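PDB 2ZBV: adenosyl-chloride synthase from Thermotoga maritima, which belongs to the S-adenosyl-L-methionine hydrolase and halogenase family, binds adenosine, and probably cleaves S-adenosyl-L-methionine at its adenosyl group. Local coordinates for residues A[3-8]-A[33-38]; A[43-48]-A[174-179]. All coordinates share one frame; numbering follows the deposited sequence.

Interaction 1: residues A[3-8]-A[33-38]; sequences GFLTDW and DITHEV. With ADN (adenosine), chain D.
His36 sets the edge of its imidazole against one face of the Phe4 ring in a T-shaped stack, centroids 4.5 Å apart and planes at 83°. Its CE1 is the atom over that face, toward the rim, a polarised C–H suited to the pi cloud. Both ring nitrogens are engaged: ND1 shares a hydrogen bond of 2.9 Å with Thr6 OG1, and NE2 donates to Asp33 OD2, which lies close to the imidazole plane, while the donor itself stands above the plane of the carboxylate. These two bonds fix the rotation of the imidazole. Lys19 in turn forms a salt bridge with Asp33 OD1.

Thr6 suits its place because its hydroxyl, set between backbone N and carbonyl carbon (chi1 78°), also accepts the Trp8 N–H at 3.0 Å in an ST turn, while its CG2 sits over one face of the indole. Underneath runs parallel strand pairing: Ile34 N donates to Phe4 O at 2.7 Å and Thr6 N to Thr35 O at 3.0 Å, with a beta bulge shifting the register between Phe4 and Leu5.

Beyond the strand end, Asp7 OD1 accepts from adenosine O3' and OD2 from O2', each at 2.8 Å. One water donates to both Asp7 O and Val38 O, linking the two loops. Binding residues on the loop just past the C-terminal end of a parallel strand are a common feature of alpha/beta domains, and Asp7 holds the ribose from such a place.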
loop_
_atom_site.group_PDB
_atom_site.type_symbol
_atom_site.label_atom_id
_atom_site.label_comp_id
_atom_site.label_asym_id
_atom_site.label_seq_id
_atom_site.Cartn_x
_atom_site.Cartn_y
_atom_site.Cartn_z
ATOM N N GLY A 3 -2.895 -2.113 -15.647
ATOM C CA GLY A 3 -3.464 -2.596 -14.391
ATOM C C GLY A 3 -2.460 -3.593 -13.833
ATOM O O GLY A 3 -2.162 -4.587 -14.487
ATOM N N PHE A 4 -1.974 -3.354 -12.619
ATOM C CA PHE A 4 -0.918 -4.173 -12.007
ATOM C C PHE A 4 -1.421 -5.072 -10.866
ATOM O O PHE A 4 -1.956 -4.580 -9.868
ATOM C CB PHE A 4 0.159 -3.191 -11.514
ATOM C CG PHE A 4 1.547 -3.778 -11.342
ATOM C CD1 PHE A 4 1.840 -5.093 -11.700
ATOM C CD2 PHE A 4 2.563 -2.983 -10.799
ATOM C CE1 PHE A 4 3.135 -5.615 -11.517
ATOM C CE2 PHE A 4 3.860 -3.489 -10.609
ATOM C CZ PHE A 4 4.142 -4.813 -10.971
ATOM N N LEU A 5 -1.235 -6.385 -11.016
ATOM C CA LEU A 5 -1.680 -7.368 -10.014
ATOM C C LEU A 5 -0.586 -8.418 -9.724
ATOM O O LEU A 5 -0.084 -9.060 -10.646
ATOM C CB LEU A 5 -2.951 -8.057 -10.530
ATOM C CG LEU A 5 -3.630 -9.209 -9.775
ATOM C CD1 LEU A 5 -3.972 -8.792 -8.359
ATOM C CD2 LEU A 5 -4.918 -9.595 -10.516
ATOM N N THR A 6 -0.222 -8.587 -8.450
ATOM C CA THR A 6 0.808 -9.563 -8.057
ATOM C C THR A 6 0.603 -10.077 -6.625
ATOM O O THR A 6 -0.318 -9.659 -5.922
ATOM C CB THR A 6 2.241 -8.957 -8.066
ATOM O OG1 THR A 6 2.427 -8.170 -6.881
ATOM C CG2 THR A 6 2.477 -8.066 -9.304
ATOM N N ASP A 7 1.497 -10.973 -6.206
ATOM C CA ASP A 7 1.495 -11.529 -4.857
ATOM C C ASP A 7 2.817 -11.111 -4.205
ATOM O O ASP A 7 3.272 -11.738 -3.254
ATOM C CB ASP A 7 1.388 -13.067 -4.908
ATOM C CG ASP A 7 2.575 -13.726 -5.625
ATOM O OD1 ASP A 7 3.251 -13.044 -6.422
ATOM O OD2 ASP A 7 2.822 -14.933 -5.407
ATOM N N TRP A 8 3.421 -10.036 -4.715
ATOM C CA TRP A 8 4.713 -9.576 -4.206
ATOM C C TRP A 8 4.689 -8.842 -2.869
ATOM O O TRP A 8 5.685 -8.841 -2.153
ATOM C CB TRP A 8 5.416 -8.680 -5.232
ATOM C CG TRP A 8 5.580 -9.280 -6.605
ATOM C CD1 TRP A 8 5.278 -10.555 -6.997
ATOM C CD2 TRP A 8 5.982 -8.583 -7.787
ATOM N NE1 TRP A 8 5.453 -10.688 -8.354
ATOM C CE2 TRP A 8 5.885 -9.492 -8.864
ATOM C CE3 TRP A 8 6.409 -7.272 -8.041
ATOM C CZ2 TRP A 8 6.197 -9.132 -10.183
ATOM C CZ3 TRP A 8 6.720 -6.910 -9.357
ATOM C CH2 TRP A 8 6.611 -7.840 -10.409
ATOM N N ASP A 33 -2.395 0.107 -9.574
ATOM C CA ASP A 33 -2.266 -1.132 -8.828
ATOM C C ASP A 33 -3.650 -1.686 -8.525
ATOM O O ASP A 33 -4.510 -0.987 -7.997
ATOM C CB ASP A 33 -1.521 -0.882 -7.517
ATOM C CG ASP A 33 -0.082 -0.432 -7.734
ATOM O OD1 ASP A 33 0.398 0.406 -6.945
ATOM O OD2 ASP A 33 0.574 -0.923 -8.681
ATOM N N ILE A 34 -3.871 -2.936 -8.895
ATOM C CA ILE A 34 -5.131 -3.598 -8.613
ATOM C C ILE A 34 -4.938 -4.068 -7.171
ATOM O O ILE A 34 -5.758 -3.781 -6.296
ATOM C CB ILE A 34 -5.353 -4.764 -9.604
ATOM C CG1 ILE A 34 -5.609 -4.172 -11.003
ATOM C CG2 ILE A 34 -6.533 -5.636 -9.161
ATOM C CD1 ILE A 34 -5.715 -5.194 -12.118
ATOM N N THR A 35 -3.835 -4.782 -6.946
ATOM C CA THR A 35 -3.420 -5.247 -5.621
ATOM C C THR A 35 -2.125 -6.028 -5.722
ATOM O O THR A 35 -1.856 -6.680 -6.722
ATOM C CB THR A 35 -4.448 -6.150 -4.893
ATOM O OG1 THR A 35 -3.899 -6.540 -3.623
ATOM C CG2 THR A 35 -4.736 -7.405 -5.675
ATOM N N HIS A 36 -1.318 -5.941 -4.678
ATOM C CA HIS A 36 -0.053 -6.654 -4.643
ATOM C C HIS A 36 -0.051 -7.548 -3.423
ATOM O O HIS A 36 0.994 -8.068 -3.018
ATOM C CB HIS A 36 1.096 -5.653 -4.580
ATOM C CG HIS A 36 1.247 -4.854 -5.835
ATOM N ND1 HIS A 36 1.641 -5.419 -7.026
ATOM C CD2 HIS A 36 0.990 -3.552 -6.102
ATOM C CE1 HIS A 36 1.620 -4.502 -7.975
ATOM N NE2 HIS A 36 1.228 -3.359 -7.440
ATOM N N GLU A 37 -1.239 -7.728 -2.850
ATOM C CA GLU A 37 -1.394 -8.535 -1.652
ATOM C C GLU A 37 -2.091 -9.875 -1.845
ATOM O O GLU A 37 -2.665 -10.411 -0.898
ATOM C CB GLU A 37 -2.136 -7.743 -0.574
ATOM C CG GLU A 37 -1.513 -6.398 -0.232
ATOM C CD GLU A 37 -0.051 -6.509 0.139
ATOM O OE1 GLU A 37 0.300 -7.428 0.907
ATOM O OE2 GLU A 37 0.749 -5.671 -0.331
ATOM N N VAL A 38 -2.080 -10.409 -3.061
ATOM C CA VAL A 38 -2.668 -11.727 -3.269
ATOM C C VAL A 38 -1.787 -12.621 -2.407
ATOM O O VAL A 38 -0.575 -12.429 -2.375
ATOM C CB VAL A 38 -2.531 -12.212 -4.732
ATOM C CG1 VAL A 38 -2.967 -13.675 -4.828
ATOM C CG2 VAL A 38 -3.366 -11.340 -5.658
HETATM O "O5'" ADN D . 9.156 -13.737 -9.895
HETATM C "C5'" ADN D . 8.087 -13.356 -9.021
HETATM C "C4'" ADN D . 7.347 -14.605 -8.549
HETATM O "O4'" ADN D . 8.208 -15.499 -7.781
HETATM C "C3'" ADN D . 6.151 -14.284 -7.623
HETATM O "O3'" ADN D . 4.955 -14.112 -8.380
HETATM C "C2'" ADN D . 6.115 -15.498 -6.668
HETATM O "O2'" ADN D . 4.889 -16.221 -6.780
HETATM C "C1'" ADN D . 7.313 -16.364 -7.052
HETATM N N9 ADN D . 7.967 -16.885 -5.839
HETATM C C8 ADN D . 8.655 -16.142 -4.902
HETATM N N7 ADN D . 9.100 -16.909 -3.955
HETATM C C5 ADN D . 8.737 -18.186 -4.209
HETATM C C6 ADN D . 8.926 -19.432 -3.549
HETATM N N6 ADN D . 9.635 -19.500 -2.355
HETATM N N1 ADN D . 8.403 -20.544 -4.111
HETATM C C2 ADN D . 7.714 -20.501 -5.269
HETATM N N3 ADN D . 7.514 -19.350 -5.920
HETATM C C4 ADN D . 8.001 -18.187 -5.431
HETATM O O HOH W 1 1.664 -11.975 -1.173
#

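Interaction 2: residues A[43-48]-A[174-179]; sequences VRKASH and VAIVDT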
loop_
_atom_site.group_PDB
_atom_site.type_symbol
_atom_site.label_atom_id
_atom_site.label_comp_id
_atom_site.label_asym_id
_atom_site.label_seq_id
_atom_site.Cartn_x
_atom_site.Cartn_y
_atom_site.Cartn_z
ATOM N N VAL A 43 -2.665 -18.401 -7.296
ATOM C CA VAL A 43 -3.145 -18.079 -8.631
ATOM C C VAL A 43 -4.669 -18.159 -8.728
ATOM O O VAL A 43 -5.286 -17.389 -9.451
ATOM C CB VAL A 43 -2.503 -19.011 -9.696
ATOM C CG1 VAL A 43 -0.999 -18.781 -9.751
ATOM C CG2 VAL A 43 -2.792 -20.452 -9.360
ATOM N N ARG A 44 -5.285 -19.085 -8.004
ATOM C CA ARG A 44 -6.745 -19.198 -8.046
ATOM C C ARG A 44 -7.393 -17.891 -7.586
ATOM O O ARG A 44 -8.317 -17.384 -8.230
ATOM C CB ARG A 44 -7.233 -20.350 -7.163
ATOM C CG ARG A 44 -8.749 -20.573 -7.237
ATOM C CD ARG A 44 -9.156 -21.851 -6.519
ATOM N NE ARG A 44 -8.496 -23.028 -7.083
ATOM C CZ ARG A 44 -8.773 -23.549 -8.277
ATOM N NH1 ARG A 44 -9.708 -23.005 -9.046
ATOM N NH2 ARG A 44 -8.105 -24.613 -8.708
ATOM N N LYS A 45 -6.910 -17.353 -6.468
ATOM C CA LYS A 45 -7.434 -16.094 -5.932
ATOM C C LYS A 45 -7.163 -14.956 -6.918
ATOM O O LYS A 45 -8.045 -14.146 -7.224
ATOM C CB LYS A 45 -6.774 -15.778 -4.584
ATOM C CG LYS A 45 -6.758 -14.288 -4.227
ATOM C CD LYS A 45 -8.154 -13.716 -4.089
ATOM C CE LYS A 45 -8.571 -13.624 -2.636
ATOM N NZ LYS A 45 -7.715 -12.693 -1.839
ATOM N N ALA A 46 -5.939 -14.898 -7.416
ATOM C CA ALA A 46 -5.576 -13.860 -8.372
ATOM C C ALA A 46 -6.468 -13.897 -9.628
ATOM O O ALA A 46 -6.843 -12.849 -10.151
ATOM C CB ALA A 46 -4.098 -14.006 -8.769
ATOM N N SER A 47 -6.823 -15.094 -10.096
ATOM C CA SER A 47 -7.647 -15.210 -11.305
ATOM C C SER A 47 -8.997 -14.534 -11.096
ATOM O O SER A 47 -9.513 -13.870 -11.991
ATOM C CB SER A 47 -7.824 -16.687 -11.722
ATOM O OG SER A 47 -8.690 -17.419 -10.863
ATOM N N HIS A 48 -9.557 -14.685 -9.900
ATOM C CA HIS A 48 -10.836 -14.053 -9.567
ATOM C C HIS A 48 -10.713 -12.537 -9.420
ATOM O O HIS A 48 -11.513 -11.787 -9.985
ATOM C CB HIS A 48 -11.390 -14.642 -8.271
ATOM C CG HIS A 48 -11.944 -16.021 -8.430
ATOM N ND1 HIS A 48 -13.061 -16.286 -9.193
ATOM C CD2 HIS A 48 -11.534 -17.212 -7.932
ATOM C CE1 HIS A 48 -13.315 -17.582 -9.157
ATOM N NE2 HIS A 48 -12.404 -18.167 -8.398
ATOM N N VAL A 174 -16.247 -20.099 -2.042
ATOM C CA VAL A 174 -15.834 -18.779 -1.581
ATOM C C VAL A 174 -14.666 -18.374 -2.478
ATOM O O VAL A 174 -13.645 -19.067 -2.539
ATOM C CB VAL A 174 -15.343 -18.820 -0.116
ATOM C CG1 VAL A 174 -14.756 -17.467 0.279
ATOM C CG2 VAL A 174 -16.499 -19.185 0.813
ATOM N N ALA A 175 -14.820 -17.258 -3.178
ATOM C CA ALA A 175 -13.780 -16.780 -4.079
ATOM C C ALA A 175 -12.836 -15.773 -3.424
ATOM O O ALA A 175 -11.613 -15.831 -3.616
ATOM C CB ALA A 175 -14.422 -16.153 -5.310
ATOM N N ILE A 176 -13.405 -14.856 -2.648
ATOM C CA ILE A 176 -12.614 -13.814 -2.005
ATOM C C ILE A 176 -13.184 -13.361 -0.670
ATOM O O ILE A 176 -14.394 -13.175 -0.537
ATOM C CB ILE A 176 -12.546 -12.550 -2.890
ATOM C CG1 ILE A 176 -11.952 -12.889 -4.259
ATOM C CG2 ILE A 176 -11.735 -11.459 -2.184
ATOM C CD1 ILE A 176 -12.069 -11.765 -5.261
ATOM N N VAL A 177 -12.305 -13.197 0.312
ATOM C CA VAL A 177 -12.692 -12.674 1.625
ATOM C C VAL A 177 -11.977 -11.323 1.647
ATOM O O VAL A 177 -10.742 -11.283 1.578
ATOM C CB VAL A 177 -12.158 -13.546 2.791
ATOM C CG1 VAL A 177 -12.388 -12.834 4.129
ATOM C CG2 VAL A 177 -12.863 -14.906 2.802
ATOM N N ASP A 178 -12.726 -10.222 1.714
ATOM C CA ASP A 178 -12.082 -8.906 1.708
ATOM C C ASP A 178 -11.645 -8.384 3.073
ATOM O O ASP A 178 -11.714 -9.089 4.080
ATOM C CB ASP A 178 -12.966 -7.858 1.007
ATOM C CG ASP A 178 -14.234 -7.531 1.776
ATOM O OD1 ASP A 178 -14.281 -7.748 3.004
ATOM O OD2 ASP A 178 -15.189 -7.032 1.142
ATOM N N THR A 179 -11.189 -7.135 3.091
ATOM C CA THR A 179 -10.705 -6.492 4.309
ATOM C C THR A 179 -11.718 -6.473 5.448
ATOM O O THR A 179 -11.354 -6.551 6.625
ATOM C CB THR A 179 -10.274 -5.043 4.017
ATOM O OG1 THR A 179 -9.221 -5.045 3.042
ATOM C CG2 THR A 179 -9.792 -4.364 5.289
HETATM O O HOH W 2 -8.668 -9.974 -0.696
#
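His48 lays one face of its imidazole over the methyl of Ala175, whose CB stands 4.0 Å from the ring centroid and only 7° off the ring normal: a CH-pi contact centred on the ring. The small alanine lets the strand meet a flat ring with a single methyl. CG anti to the carbonyl carbon (chi1 -74°) puts the ring where its face meets the Ala175 methyl, and Ser47 OG lies above its opposite face, near the rim. That hydroxyl donates to Arg44 O at 2.7 Å, a bond back into the preceding helical turn.

One turn earlier, Lys45 crosses Ile176 at about a right angle. Bends along its chain carry CE to 3.8 Å from Ile176 CG1, so the aliphatic part of the lysine packs against a branched apolar side chain while the amino group passes beyond it. There NZ forms a salt bridge with Glu39 and gives a hydrogen bond of 3.1 Å to a water; the water donates a weak bond to Val177 O. A long chain with a charged end is apt here, being apolar where it crosses the isoleucine and polar where it reaches Glu39. Were Lys45 cut back to an alanine, the aliphatic cover of Ile176 would be lost and Glu39 would probably be left without its ammonium partner.

The segments cross nearly perpendicularly, at -82°, with axes 8.1 Å apart. The strand carries a classic beta bulge here, Ala175 and Ile176 together standing opposite the single residue Ser184. Val49 and Arg52 extend the contact along helix 43-54, so this helix of the N-terminal domain packs across strand 169-177 of the C-terminal domain, while Val98 of helix 97-103 also touches His48.

In the fold
From the N terminus, strand 2-6 is the first strand along the chain and lies inside the six-stranded sheet; helix 14-25 follows, and interaction 1 closes the crossover at the end of strand 31-33 and in the loop after it. Interaction 2 then opens within helix 43-54 and closes only after more than a hundred residues, at strand 169-177, so the two lie in series, neither nested nor crossed. One is internal to the N-terminal domain; the other bridges it to the C-terminal domain. They meet directly, Val38 and Leu5 packing against Lys45 and Ala46. Both also reach a neighbouring subunit, and the adenosine site that includes Asp7 is completed by Asn182 of another subunit.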